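Local coordinates for protein carbohydrate deacetylase Agd3 (PDB 6NWZ) that probably removes N-acetyl groups from the fungal exopolysaccharide galactosaminogalactan, as a metal-binding carbohydrate deacetylase required for biofilm formation, at residues A[262-267]-A[503-508]; A[269-274]-A[545-550]; A[275-280]-A[551-556]; A[456-461]-A[491-496]. All blocks are in the same frame, centred on the assembly; numbering follows the deposited sequence.

From the N terminus of the deacetylase domain, residues 262-267, 269-274 and 275-280 follow one another closely and find partners far along the chain. Contact 1 closes the loop from 262-267 to helix 503-513, contact 2 runs from 269-274 to the end of strand 542-546, and contact 3 from the start of helix 275-289 to 551-556. These three closures cross one another. Contact 4 (456-461 with 491-496) is a short closure lying within all three, in the sheet where strands 487-492 and 542-546 are neighbours. Contacts 1 and 2 touch, as do 2 and 3, whereas contact 4 packs against contact 1 through Arg495 and Ile496 and against contact 2 through Thr494 and Ile496.

Contact 1. Residues A[262-267]-A[503-508]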
loop_
_atom_site.group_PDB
_atom_site.type_symbol
_atom_site.label_atom_id
_atom_site.label_comp_id
_atom_site.label_asym_id
_atom_site.label_seq_id
_atom_site.Cartn_x
_atom_site.Cartn_y
_atom_site.Cartn_z
ATOM N N ASP A 262 -2.198 -25.599 14.821
ATOM C CA ASP A 262 -2.164 -26.900 14.168
ATOM C C ASP A 262 -1.666 -26.747 12.735
ATOM O O ASP A 262 -2.213 -25.960 11.956
ATOM C CB ASP A 262 -3.550 -27.548 14.181
ATOM C CG ASP A 262 -4.102 -27.735 15.587
ATOM O OD1 ASP A 262 -3.515 -28.518 16.362
ATOM O OD2 ASP A 262 -5.122 -27.095 15.918
ATOM N N ILE A 263 -0.631 -27.502 12.391
ATOM C CA ILE A 263 -0.021 -27.424 11.070
ATOM C C ILE A 263 -0.892 -28.155 10.054
ATOM O O ILE A 263 -1.597 -29.118 10.382
ATOM C CB ILE A 263 1.412 -27.990 11.130
ATOM C CG1 ILE A 263 2.236 -27.175 12.132
ATOM C CG2 ILE A 263 2.072 -28.003 9.754
ATOM C CD1 ILE A 263 2.189 -25.668 11.884
ATOM N N TYR A 264 -0.852 -27.689 8.804
ATOM C CA TYR A 264 -1.765 -28.163 7.769
ATOM C C TYR A 264 -1.272 -29.429 7.066
ATOM O O TYR A 264 -1.999 -30.427 7.008
ATOM C CB TYR A 264 -2.011 -27.050 6.744
ATOM C CG TYR A 264 -2.851 -27.492 5.569
ATOM C CD1 TYR A 264 -4.233 -27.568 5.672
ATOM C CD2 TYR A 264 -2.261 -27.842 4.360
ATOM C CE1 TYR A 264 -5.004 -27.975 4.603
ATOM C CE2 TYR A 264 -3.025 -28.251 3.284
ATOM C CZ TYR A 264 -4.397 -28.315 3.412
ATOM O OH TYR A 264 -5.170 -28.718 2.348
ATOM N N TYR A 265 -0.046 -29.404 6.503
ATOM C CA TYR A 265 0.357 -30.511 5.634
ATOM C C TYR A 265 0.647 -31.778 6.428
ATOM O O TYR A 265 -0.061 -32.782 6.233
ATOM C CB TYR A 265 1.527 -30.100 4.736
ATOM C CG TYR A 265 2.037 -31.262 3.908
ATOM C CD1 TYR A 265 1.217 -31.889 2.977
ATOM C CD2 TYR A 265 3.329 -31.748 4.071
ATOM C CE1 TYR A 265 1.669 -32.958 2.225
ATOM C CE2 TYR A 265 3.792 -32.818 3.323
ATOM C CZ TYR A 265 2.954 -33.418 2.401
ATOM O OH TYR A 265 3.380 -34.484 1.641
ATOM N N PRO A 266 1.648 -31.825 7.328
ATOM C CA PRO A 266 1.754 -33.016 8.176
ATOM C C PRO A 266 0.625 -33.002 9.192
ATOM O O PRO A 266 0.806 -32.544 10.324
ATOM C CB PRO A 266 3.137 -32.878 8.832
ATOM C CG PRO A 266 3.826 -31.750 8.099
ATOM C CD PRO A 266 2.709 -30.857 7.657
ATOM N N ASN A 267 -0.549 -33.476 8.777
ATOM C CA ASN A 267 -1.746 -33.361 9.600
ATOM C C ASN A 267 -1.534 -34.007 10.963
ATOM O O ASN A 267 -0.849 -35.028 11.087
ATOM C CB ASN A 267 -2.939 -34.009 8.892
ATOM C CG ASN A 267 -4.246 -33.785 9.633
ATOM O OD1 ASN A 267 -4.423 -32.768 10.304
ATOM N ND2 ASN A 267 -5.166 -34.740 9.520
ATOM N N PRO A 503 7.893 -24.579 3.615
ATOM C CA PRO A 503 7.488 -24.363 2.215
ATOM C C PRO A 503 6.546 -25.436 1.695
ATOM O O PRO A 503 5.578 -25.117 0.992
ATOM C CB PRO A 503 8.827 -24.365 1.464
ATOM C CG PRO A 503 9.820 -23.924 2.481
ATOM C CD PRO A 503 9.357 -24.525 3.779
ATOM N N ALA A 504 6.802 -26.705 2.032
ATOM C CA ALA A 504 5.926 -27.790 1.597
ATOM C C ALA A 504 4.492 -27.567 2.054
ATOM O O ALA A 504 3.546 -27.842 1.308
ATOM C CB ALA A 504 6.447 -29.126 2.127
ATOM N N CYS A 505 4.310 -27.072 3.278
ATOM C CA CYS A 505 2.966 -26.844 3.794
ATOM C C CYS A 505 2.233 -25.787 2.971
ATOM O O CYS A 505 1.136 -26.036 2.461
ATOM C CB CYS A 505 3.035 -26.443 5.269
ATOM S SG CYS A 505 1.432 -26.194 6.092
ATOM N N THR A 506 2.823 -24.588 2.844
ATOM C CA THR A 506 2.143 -23.510 2.123
ATOM C C THR A 506 1.846 -23.906 0.684
ATOM O O THR A 506 0.747 -23.651 0.177
ATOM C CB THR A 506 2.971 -22.223 2.145
ATOM O OG1 THR A 506 4.368 -22.537 2.070
ATOM C CG2 THR A 506 2.683 -21.414 3.394
ATOM N N VAL A 507 2.814 -24.525 0.009
ATOM C CA VAL A 507 2.598 -24.936 -1.374
ATOM C C VAL A 507 1.439 -25.919 -1.459
ATOM O O VAL A 507 0.597 -25.833 -2.360
ATOM C CB VAL A 507 3.895 -25.520 -1.967
ATOM C CG1 VAL A 507 3.639 -26.101 -3.344
ATOM C CG2 VAL A 507 4.962 -24.443 -2.045
ATOM N N GLN A 508 1.358 -26.847 -0.504
ATOM C CA GLN A 508 0.281 -27.831 -0.514
ATOM C C GLN A 508 -1.081 -27.168 -0.329
ATOM O O GLN A 508 -2.016 -27.420 -1.096
ATOM C CB GLN A 508 0.519 -28.878 0.571
ATOM C CG GLN A 508 -0.336 -30.101 0.399
ATOM C CD GLN A 508 -0.122 -30.744 -0.951
ATOM O OE1 GLN A 508 1.014 -30.894 -1.405
ATOM N NE2 GLN A 508 -1.211 -31.111 -1.612
#
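With CG anti to the backbone N in both Tyr264 and Tyr265 (chi1 175° in each), the two tyrosines reach from the loop toward helix 503-513, and Cys505 turns its sulfur to meet them by the same choice of torsion (chi1 -177°). Cys505 SG lies 3.6 Å from Tyr264 CB and also near the backbone N of Tyr265, while Ile263 CG2 lies 4.1 Å from Cys505 SG. Alongside, Tyr265 CB packs on Cys505 CB at 4.0 Å, where the two backbones come nearest. One helical turn further on, Gln508 is bent at chi2 and sets its CG 3.5 Å from Tyr265 CD1; the tyrosine ring and the glutamine amide planes are 31° apart. The side chains meet mainly through aliphatic and aromatic carbon and sulfur. The polar ends of Tyr264 and Gln508 both go to Asp512, which accepts a hydrogen bond from Tyr264 OH and a weak one from Gln508 NE2. The sulfur is also fixed covalently, through the disulfide of Cys505 with Cys500. Pro266 centres an inverse gamma turn in the loop joining strands 261-262 and 270-271, an antiparallel pair that this contact fastens to the start of helix 503-513, whose Thr506 in turn packs on helices 520-536 and 569-584.

Contact 2. Residues A[269-274]-A[545-550]. With ZN (zinc ion), chain M.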
loop_
_atom_site.group_PDB
_atom_site.type_symbol
_atom_site.label_atom_id
_atom_site.label_comp_id
_atom_site.label_asym_id
_atom_site.label_seq_id
_atom_site.Cartn_x
_atom_site.Cartn_y
_atom_site.Cartn_z
ATOM N N SER A 269 0.080 -32.543 13.415
ATOM C CA SER A 269 1.255 -31.948 14.027
ATOM C C SER A 269 0.950 -30.523 14.471
ATOM O O SER A 269 0.108 -29.835 13.888
ATOM C CB SER A 269 2.440 -31.950 13.059
ATOM O OG SER A 269 2.185 -31.113 11.944
ATOM N N THR A 270 1.643 -30.089 15.518
ATOM C CA THR A 270 1.474 -28.757 16.073
ATOM C C THR A 270 2.830 -28.076 16.160
ATOM O O THR A 270 3.862 -28.734 16.314
ATOM C CB THR A 270 0.839 -28.807 17.466
ATOM O OG1 THR A 270 1.756 -29.418 18.382
ATOM C CG2 THR A 270 -0.449 -29.613 17.431
ATOM N N PHE A 271 2.824 -26.747 16.065
ATOM C CA PHE A 271 4.057 -25.987 16.191
ATOM C C PHE A 271 3.841 -24.759 17.063
ATOM O O PHE A 271 2.799 -24.100 16.982
ATOM C CB PHE A 271 4.607 -25.556 14.826
ATOM C CG PHE A 271 5.885 -24.778 14.921
ATOM C CD1 PHE A 271 7.076 -25.415 15.240
ATOM C CD2 PHE A 271 5.895 -23.409 14.726
ATOM C CE1 PHE A 271 8.255 -24.701 15.343
ATOM C CE2 PHE A 271 7.067 -22.688 14.829
ATOM C CZ PHE A 271 8.250 -23.332 15.139
ATOM N N ARG A 272 4.837 -24.472 17.903
ATOM C CA ARG A 272 4.925 -23.244 18.682
ATOM C C ARG A 272 6.334 -22.696 18.536
ATOM O O ARG A 272 7.307 -23.410 18.801
ATOM C CB ARG A 272 4.603 -23.480 20.163
ATOM C CG ARG A 272 4.634 -22.220 21.021
ATOM C CD ARG A 272 4.355 -22.551 22.477
ATOM N NE ARG A 272 3.940 -21.390 23.261
ATOM C CZ ARG A 272 4.717 -20.760 24.135
ATOM N NH1 ARG A 272 5.957 -21.177 24.339
ATOM N NH2 ARG A 272 4.252 -19.715 24.809
ATOM N N ILE A 273 6.442 -21.436 18.112
ATOM C CA ILE A 273 7.732 -20.808 17.845
ATOM C C ILE A 273 8.624 -20.940 19.076
ATOM O O ILE A 273 8.135 -20.946 20.212
ATOM C CB ILE A 273 7.544 -19.335 17.424
ATOM C CG1 ILE A 273 8.721 -18.862 16.567
ATOM C CG2 ILE A 273 7.341 -18.427 18.636
ATOM C CD1 ILE A 273 8.758 -19.498 15.191
ATOM N N THR A 274 9.930 -21.081 18.864
ATOM C CA THR A 274 10.869 -21.285 19.957
ATOM C C THR A 274 11.805 -20.089 20.100
ATOM O O THR A 274 11.798 -19.156 19.294
ATOM C CB THR A 274 11.683 -22.568 19.748
ATOM O OG1 THR A 274 12.523 -22.421 18.598
ATOM C CG2 THR A 274 10.758 -23.749 19.541
ATOM N N PHE A 545 0.536 -12.227 8.708
ATOM C CA PHE A 545 1.293 -13.461 8.896
ATOM C C PHE A 545 0.985 -14.016 10.283
ATOM O O PHE A 545 0.283 -13.392 11.085
ATOM C CB PHE A 545 2.801 -13.240 8.714
ATOM C CG PHE A 545 3.180 -12.724 7.351
ATOM C CD1 PHE A 545 3.258 -13.583 6.265
ATOM C CD2 PHE A 545 3.452 -11.378 7.153
ATOM C CE1 PHE A 545 3.603 -13.109 5.006
ATOM C CE2 PHE A 545 3.797 -10.899 5.898
ATOM C CZ PHE A 545 3.873 -11.766 4.822
ATOM N N HIS A 546 1.516 -15.207 10.563
ATOM C CA HIS A 546 1.225 -15.899 11.813
ATOM C C HIS A 546 2.495 -16.530 12.369
ATOM O O HIS A 546 3.490 -16.700 11.661
ATOM C CB HIS A 546 0.127 -16.949 11.616
ATOM C CG HIS A 546 -1.208 -16.353 11.296
ATOM N ND1 HIS A 546 -1.487 -15.764 10.081
ATOM C CD2 HIS A 546 -2.330 -16.224 12.044
ATOM C CE1 HIS A 546 -2.727 -15.309 10.088
ATOM N NE2 HIS A 546 -3.261 -15.576 11.268
ATOM N N GLN A 547 2.439 -16.883 13.660
ATOM C CA GLN A 547 3.650 -17.262 14.385
ATOM C C GLN A 547 4.305 -18.502 13.793
ATOM O O GLN A 547 5.538 -18.607 13.784
ATOM C CB GLN A 547 3.328 -17.480 15.869
ATOM C CG GLN A 547 2.342 -18.610 16.153
ATOM C CD GLN A 547 3.016 -19.959 16.368
ATOM O OE1 GLN A 547 4.190 -20.031 16.733
ATOM N NE2 GLN A 547 2.269 -21.034 16.144
ATOM N N ALA A 548 3.507 -19.443 13.285
ATOM C CA ALA A 548 4.075 -20.647 12.694
ATOM C C ALA A 548 4.933 -20.341 11.474
ATOM O O ALA A 548 5.793 -21.155 11.119
ATOM C CB ALA A 548 2.958 -21.624 12.321
ATOM N N ASN A 549 4.733 -19.186 10.831
ATOM C CA ASN A 549 5.490 -18.840 9.631
ATOM C C ASN A 549 6.935 -18.456 9.924
ATOM O O ASN A 549 7.727 -18.344 8.981
ATOM C CB ASN A 549 4.815 -17.688 8.879
ATOM C CG ASN A 549 3.353 -17.960 8.565
ATOM O OD1 ASN A 549 2.550 -17.033 8.455
ATOM N ND2 ASN A 549 3.003 -19.232 8.420
ATOM N N LEU A 550 7.296 -18.238 11.187
ATOM C CA LEU A 550 8.644 -17.809 11.536
ATOM C C LEU A 550 9.589 -18.975 11.793
ATOM O O LEU A 550 10.744 -18.746 12.169
ATOM C CB LEU A 550 8.608 -16.896 12.770
ATOM C CG LEU A 550 7.689 -15.670 12.753
ATOM C CD1 LEU A 550 8.012 -14.754 13.920
ATOM C CD2 LEU A 550 7.790 -14.912 11.448
HETATM ZN ZN ZN M . -4.777 -13.965 12.032
#
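The carboxamide of Gln547 and the backbone of Phe271 to Ile273 face each other so that both ends of the amide are used. Gln547 OE1 accepts from Ile273 N at 3.0 Å, the donor lying in the carbonyl plane, and Gln547 NE2 gives a hydrogen to Phe271 O at 3.2 Å. That oxygen lies near the plane of the glutamine amide, although NE2 itself stands above the plane of the Phe271 carbonyl. Two bonds thus fix the rotation of the amide. The bend at chi2 (90°) helps to bring it there, and the Gln547 and Ile273 side chains run antiparallel alongside one another, with Gln547 OE1 3.5 Å from Ile273 CB. Beyond the amide, Ile273 CD1 reaches Leu550 CB at 3.6 Å, while the Phe271 ring presents its edge to Ala548, with Phe271 CD2 3.9 Å from Ala548 CA. Next to Gln547, His546 NE2 binds zinc at 2.3 Å, a site it shares with Asp255, and the His546 backbone N is held by Asn549 OD1 at 3.0 Å. The 3-10 turn 547-550 that leaves strand 542-546 is thereby joined to the end of the 261-262/270-271 hairpin. Ile273 and Leu550 both pack on Met278 of helix 275-289, and Gln547 lies against Asp256 of strand 252-257.

Contact 3. Residues A[275-280]-A[551-556]; sequences VEDMNG and RNADVT
The first turn of helix 275-289 lies against the type I beta turn Asn552 to Val555, the backbones coming nearest at Asp277 and Ala553, whose CA atoms are 4.7 Å apart. Asp277 is the hub. Asp277 OD1 accepts two backbone N-H groups, from Ala553 N at 2.7 Å and from Asn552 N at 3.0 Å. The first arrives nearly along the C-O axis of the carboxylate and the second from above the carboxylate plane, so one oxygen is gripped from two directions. A return bond runs from Asn552 ND2 to the backbone O of Asp277 at 2.8 Å and is almost straight, 172° at the hydrogen. The Asn552 side chain swings there because its CG sits between the backbone N and the carbonyl carbon (chi1 70°), and ND2 also bonds Leu550 O. Ala553 points its CB to Glu276 CB at 3.7 Å. Gly280 CA approaches Asn552 OD1 at 3.6 Å. Arg551, just before the turn, forms a salt bridge through NH2 with Asp554 OD2 at 2.7 Å that uses the syn lone pair of the carboxylate, while Arg551 NH1 pairs with Asp501. The two acidic groups, Asp277 and Asp554, come close, and the arginine probably offsets part of their mutual repulsion. Reciprocal bonding between side chain and backbone thus ties the start of the helix to the turn, and the two N-H donors would tend to stabilise the Asp277 carboxylate as an anion.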
loop_
_atom_site.group_PDB
_atom_site.type_symbol
_atom_site.label_atom_id
_atom_site.label_comp_id
_atom_site.label_asym_id
_atom_site.label_seq_id
_atom_site.Cartn_x
_atom_site.Cartn_y
_atom_site.Cartn_z
ATOM N N VAL A 275 12.619 -20.134 21.156
ATOM C CA VAL A 275 13.608 -19.084 21.384
ATOM C C VAL A 275 14.675 -19.106 20.296
ATOM O O VAL A 275 15.130 -18.052 19.835
ATOM C CB VAL A 275 14.219 -19.227 22.790
ATOM C CG1 VAL A 275 15.465 -18.368 22.926
ATOM C CG2 VAL A 275 13.191 -18.853 23.856
ATOM N N GLU A 276 15.089 -20.300 19.862
ATOM C CA GLU A 276 16.074 -20.384 18.786
ATOM C C GLU A 276 15.515 -19.805 17.492
ATOM O O GLU A 276 16.214 -19.081 16.771
ATOM C CB GLU A 276 16.518 -21.834 18.581
ATOM C CG GLU A 276 17.197 -22.480 19.789
ATOM C CD GLU A 276 16.213 -22.953 20.856
ATOM O OE1 GLU A 276 14.996 -23.008 20.576
ATOM O OE2 GLU A 276 16.661 -23.270 21.978
ATOM N N ASP A 277 14.251 -20.114 17.186
ATOM C CA ASP A 277 13.583 -19.515 16.035
ATOM C C ASP A 277 13.644 -17.995 16.096
ATOM O O ASP A 277 14.025 -17.335 15.121
ATOM C CB ASP A 277 12.126 -19.980 15.974
ATOM C CG ASP A 277 11.975 -21.395 15.452
ATOM O OD1 ASP A 277 12.688 -21.762 14.496
ATOM O OD2 ASP A 277 11.133 -22.141 15.997
ATOM N N MET A 278 13.272 -17.425 17.247
ATOM C CA MET A 278 13.216 -15.974 17.378
ATOM C C MET A 278 14.599 -15.337 17.298
ATOM O O MET A 278 14.737 -14.234 16.760
ATOM C CB MET A 278 12.518 -15.592 18.687
ATOM C CG MET A 278 11.009 -15.866 18.710
ATOM S SD MET A 278 10.082 -15.166 17.317
ATOM C CE MET A 278 10.718 -13.497 17.271
ATOM N N ASN A 279 15.632 -16.010 17.815
ATOM C CA ASN A 279 16.988 -15.487 17.666
ATOM C C ASN A 279 17.384 -15.401 16.198
ATOM O O ASN A 279 18.110 -14.483 15.797
ATOM C CB ASN A 279 17.980 -16.353 18.441
ATOM C CG ASN A 279 18.033 -15.998 19.911
ATOM O OD1 ASN A 279 17.836 -14.842 20.287
ATOM N ND2 ASN A 279 18.292 -16.993 20.755
ATOM N N GLY A 280 16.917 -16.347 15.381
ATOM C CA GLY A 280 17.174 -16.266 13.954
ATOM C C GLY A 280 16.484 -15.079 13.309
ATOM O O GLY A 280 17.070 -14.389 12.467
ATOM N N ARG A 551 9.134 -20.212 11.598
ATOM C CA ARG A 551 9.969 -21.372 11.874
ATOM C C ARG A 551 11.192 -21.365 10.969
ATOM O O ARG A 551 11.069 -21.424 9.742
ATOM C CB ARG A 551 9.177 -22.664 11.677
ATOM C CG ARG A 551 9.906 -23.887 12.204
ATOM C CD ARG A 551 9.423 -25.161 11.545
ATOM N NE ARG A 551 9.970 -26.342 12.203
ATOM C CZ ARG A 551 9.236 -27.269 12.809
ATOM N NH1 ARG A 551 7.914 -27.167 12.827
ATOM N NH2 ARG A 551 9.823 -28.306 13.385
ATOM N N ASN A 552 12.372 -21.294 11.575
ATOM C CA ASN A 552 13.629 -21.248 10.829
ATOM C C ASN A 552 14.775 -22.007 11.487
ATOM O O ASN A 552 15.636 -22.525 10.766
ATOM C CB ASN A 552 14.063 -19.783 10.619
ATOM C CG ASN A 552 14.514 -19.115 11.908
ATOM O OD1 ASN A 552 15.701 -19.114 12.237
ATOM N ND2 ASN A 552 13.568 -18.538 12.642
ATOM N N ALA A 553 14.819 -22.111 12.817
ATOM C CA ALA A 553 15.999 -22.645 13.488
ATOM C C ALA A 553 16.297 -24.079 13.074
ATOM O O ALA A 553 17.460 -24.493 13.080
ATOM C CB ALA A 553 15.828 -22.560 15.003
ATOM N N ASP A 554 15.271 -24.848 12.705
ATOM C CA ASP A 554 15.434 -26.276 12.463
ATOM C C ASP A 554 14.882 -26.701 11.107
ATOM O O ASP A 554 14.515 -27.866 10.934
ATOM C CB ASP A 554 14.762 -27.084 13.577
ATOM C CG ASP A 554 13.268 -26.802 13.690
ATOM O OD1 ASP A 554 12.874 -25.621 13.812
ATOM O OD2 ASP A 554 12.482 -27.770 13.657
ATOM N N VAL A 555 14.812 -25.790 10.143
ATOM C CA VAL A 555 14.198 -26.088 8.862
ATOM C C VAL A 555 15.285 -26.461 7.866
ATOM O O VAL A 555 16.466 -26.146 8.036
ATOM C CB VAL A 555 13.338 -24.915 8.330
ATOM C CG1 VAL A 555 12.400 -24.405 9.413
ATOM C CG2 VAL A 555 14.215 -23.793 7.788
ATOM N N THR A 556 14.877 -27.165 6.820
ATOM C CA THR A 556 15.792 -27.479 5.735
ATOM C C THR A 556 16.150 -26.196 4.994
ATOM O O THR A 556 15.253 -25.414 4.656
ATOM C CB THR A 556 15.161 -28.484 4.774
ATOM O OG1 THR A 556 15.082 -29.771 5.400
ATOM C CG2 THR A 556 15.981 -28.587 3.500
#

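Contact 4. Residues A[456-461]-A[491-496]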
loop_
_atom_site.group_PDB
_atom_site.type_symbol
_atom_site.label_atom_id
_atom_site.label_comp_id
_atom_site.label_asym_id
_atom_site.label_seq_id
_atom_site.Cartn_x
_atom_site.Cartn_y
_atom_site.Cartn_z
ATOM N N VAL A 456 -7.658 -3.894 12.695
ATOM C CA VAL A 456 -7.225 -4.289 11.368
ATOM C C VAL A 456 -8.258 -5.260 10.814
ATOM O O VAL A 456 -8.901 -6.004 11.561
ATOM C CB VAL A 456 -5.806 -4.903 11.408
ATOM C CG1 VAL A 456 -5.823 -6.305 12.000
ATOM C CG2 VAL A 456 -5.193 -4.897 10.046
ATOM N N GLY A 457 -8.446 -5.228 9.497
ATOM C CA GLY A 457 -9.492 -6.020 8.874
ATOM C C GLY A 457 -8.985 -7.170 8.028
ATOM O O GLY A 457 -8.020 -7.848 8.397
ATOM N N ASP A 458 -9.637 -7.400 6.891
ATOM C CA ASP A 458 -9.241 -8.464 5.970
ATOM C C ASP A 458 -9.646 -8.032 4.569
ATOM O O ASP A 458 -10.841 -7.948 4.271
ATOM C CB ASP A 458 -9.894 -9.791 6.344
ATOM C CG ASP A 458 -9.427 -10.936 5.468
ATOM O OD1 ASP A 458 -8.435 -10.763 4.726
ATOM O OD2 ASP A 458 -10.055 -12.015 5.521
ATOM N N ASN A 459 -8.657 -7.775 3.710
ATOM C CA ASN A 459 -8.935 -7.264 2.372
ATOM C C ASN A 459 -9.573 -8.292 1.448
ATOM O O ASN A 459 -9.922 -7.928 0.320
ATOM C CB ASN A 459 -7.655 -6.720 1.737
ATOM C CG ASN A 459 -7.276 -5.357 2.281
ATOM O OD1 ASN A 459 -7.827 -4.907 3.283
ATOM N ND2 ASN A 459 -6.332 -4.693 1.624
ATOM N N THR A 460 -9.735 -9.548 1.874
ATOM C CA THR A 460 -10.502 -10.515 1.094
ATOM C C THR A 460 -11.999 -10.407 1.351
ATOM O O THR A 460 -12.785 -11.049 0.648
ATOM C CB THR A 460 -10.037 -11.947 1.391
ATOM O OG1 THR A 460 -10.407 -12.311 2.726
ATOM C CG2 THR A 460 -8.524 -12.068 1.243
ATOM N N ARG A 461 -12.406 -9.611 2.338
ATOM C CA ARG A 461 -13.811 -9.414 2.677
ATOM C C ARG A 461 -14.200 -7.978 2.348
ATOM O O ARG A 461 -13.920 -7.062 3.139
ATOM C CB ARG A 461 -14.052 -9.718 4.158
ATOM C CG ARG A 461 -13.677 -11.143 4.552
ATOM C CD ARG A 461 -13.428 -11.285 6.045
ATOM N NE ARG A 461 -14.615 -10.994 6.841
ATOM C CZ ARG A 461 -14.633 -10.988 8.169
ATOM N NH1 ARG A 461 -13.524 -11.258 8.846
ATOM N NH2 ARG A 461 -15.755 -10.712 8.821
ATOM N N ARG A 491 -5.810 -4.654 5.498
ATOM C CA ARG A 491 -4.657 -5.540 5.613
ATOM C C ARG A 491 -4.733 -6.605 4.530
ATOM O O ARG A 491 -5.797 -7.180 4.284
ATOM C CB ARG A 491 -4.574 -6.216 6.989
ATOM C CG ARG A 491 -3.271 -6.988 7.227
ATOM C CD ARG A 491 -3.068 -7.366 8.700
ATOM N NE ARG A 491 -3.904 -8.493 9.109
ATOM C CZ ARG A 491 -3.749 -9.176 10.242
ATOM N NH1 ARG A 491 -4.559 -10.188 10.520
ATOM N NH2 ARG A 491 -2.781 -8.856 11.095
ATOM N N TRP A 492 -3.593 -6.875 3.908
ATOM C CA TRP A 492 -3.487 -7.871 2.856
ATOM C C TRP A 492 -3.232 -9.260 3.432
ATOM O O TRP A 492 -2.551 -9.425 4.447
ATOM C CB TRP A 492 -2.358 -7.510 1.889
ATOM C CG TRP A 492 -2.567 -6.218 1.151
ATOM C CD1 TRP A 492 -1.805 -5.088 1.242
ATOM C CD2 TRP A 492 -3.607 -5.926 0.210
ATOM N NE1 TRP A 492 -2.305 -4.112 0.412
ATOM C CE2 TRP A 492 -3.410 -4.602 -0.232
ATOM C CE3 TRP A 492 -4.684 -6.657 -0.303
ATOM C CZ2 TRP A 492 -4.251 -3.993 -1.160
ATOM C CZ3 TRP A 492 -5.517 -6.049 -1.225
ATOM C CH2 TRP A 492 -5.295 -4.731 -1.643
ATOM N N ALA A 493 -3.785 -10.264 2.759
ATOM C CA ALA A 493 -3.492 -11.660 3.038
ATOM C C ALA A 493 -2.534 -12.194 1.983
ATOM O O ALA A 493 -2.500 -11.712 0.849
ATOM C CB ALA A 493 -4.768 -12.502 3.061
ATOM N N THR A 494 -1.747 -13.192 2.369
ATOM C CA THR A 494 -0.750 -13.778 1.488
ATOM C C THR A 494 -0.964 -15.283 1.415
ATOM O O THR A 494 -1.711 -15.868 2.206
ATOM C CB THR A 494 0.674 -13.471 1.971
ATOM O OG1 THR A 494 0.886 -14.095 3.244
ATOM C CG2 THR A 494 0.870 -11.973 2.117
ATOM N N ARG A 495 -0.291 -15.909 0.450
ATOM C CA ARG A 495 -0.278 -17.362 0.328
ATOM C C ARG A 495 0.642 -18.031 1.341
ATOM O O ARG A 495 0.788 -19.260 1.310
ATOM C CB ARG A 495 0.120 -17.761 -1.097
ATOM C CG ARG A 495 -0.928 -17.388 -2.133
ATOM C CD ARG A 495 -0.356 -17.342 -3.537
ATOM N NE ARG A 495 -1.334 -16.839 -4.498
ATOM C CZ ARG A 495 -1.531 -15.550 -4.759
ATOM N NH1 ARG A 495 -0.813 -14.625 -4.135
ATOM N NH2 ARG A 495 -2.445 -15.184 -5.648
ATOM N N ILE A 496 1.276 -17.256 2.221
ATOM C CA ILE A 496 1.941 -17.800 3.397
ATOM C C ILE A 496 0.861 -17.993 4.454
ATOM O O ILE A 496 0.518 -17.057 5.186
ATOM C CB ILE A 496 3.067 -16.877 3.894
ATOM C CG1 ILE A 496 3.998 -16.497 2.739
ATOM C CG2 ILE A 496 3.850 -17.543 5.008
ATOM C CD1 ILE A 496 4.659 -17.680 2.065
HETATM O O HOH W 1 -5.950 -9.762 7.906
#
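A water held between the two segments accepts from Arg491 NE at 2.7 Å and donates to Gly457 O at 2.9 Å. Beside it the backbones are joined directly: Arg491 O is met by Asn459 N at 3.0 Å, nearly end-on to the carbonyl, and Asn459 OD1 accepts in turn from Arg491 N, also at 3.0 Å, with the donor above the carbonyl plane of the amide. These paired bonds clamp the loop after strand 454-456 to the end of strand 487-492. The amide then carries on to the indole: Asn459 ND2 stands over one face of the Trp492 ring, 3.2 Å from Trp492 CE3 and offset toward the rim, with the amide plane 83° from the ring plane. Its chi1 of -77° places CG anti to the carbonyl carbon, letting OD1 reach the strand while ND2 goes on to the ring and to a hydrogen bond with Asp541. Val456 lies across the Arg491 side chain, with Val456 CG2 3.4 Å from Arg491 CB and Val456 CG1 over the centre of one face of the guanidinium. The water on NE and Val456 over that face help to fix the rotation of the Arg491 head. Trp492 stacks on His534, a ligand of one zinc, while the guanidinium, gripped through NH2 by Gln253 and by a salt bridge with the zinc ligand Asp255, stands as a second-shell partner of another.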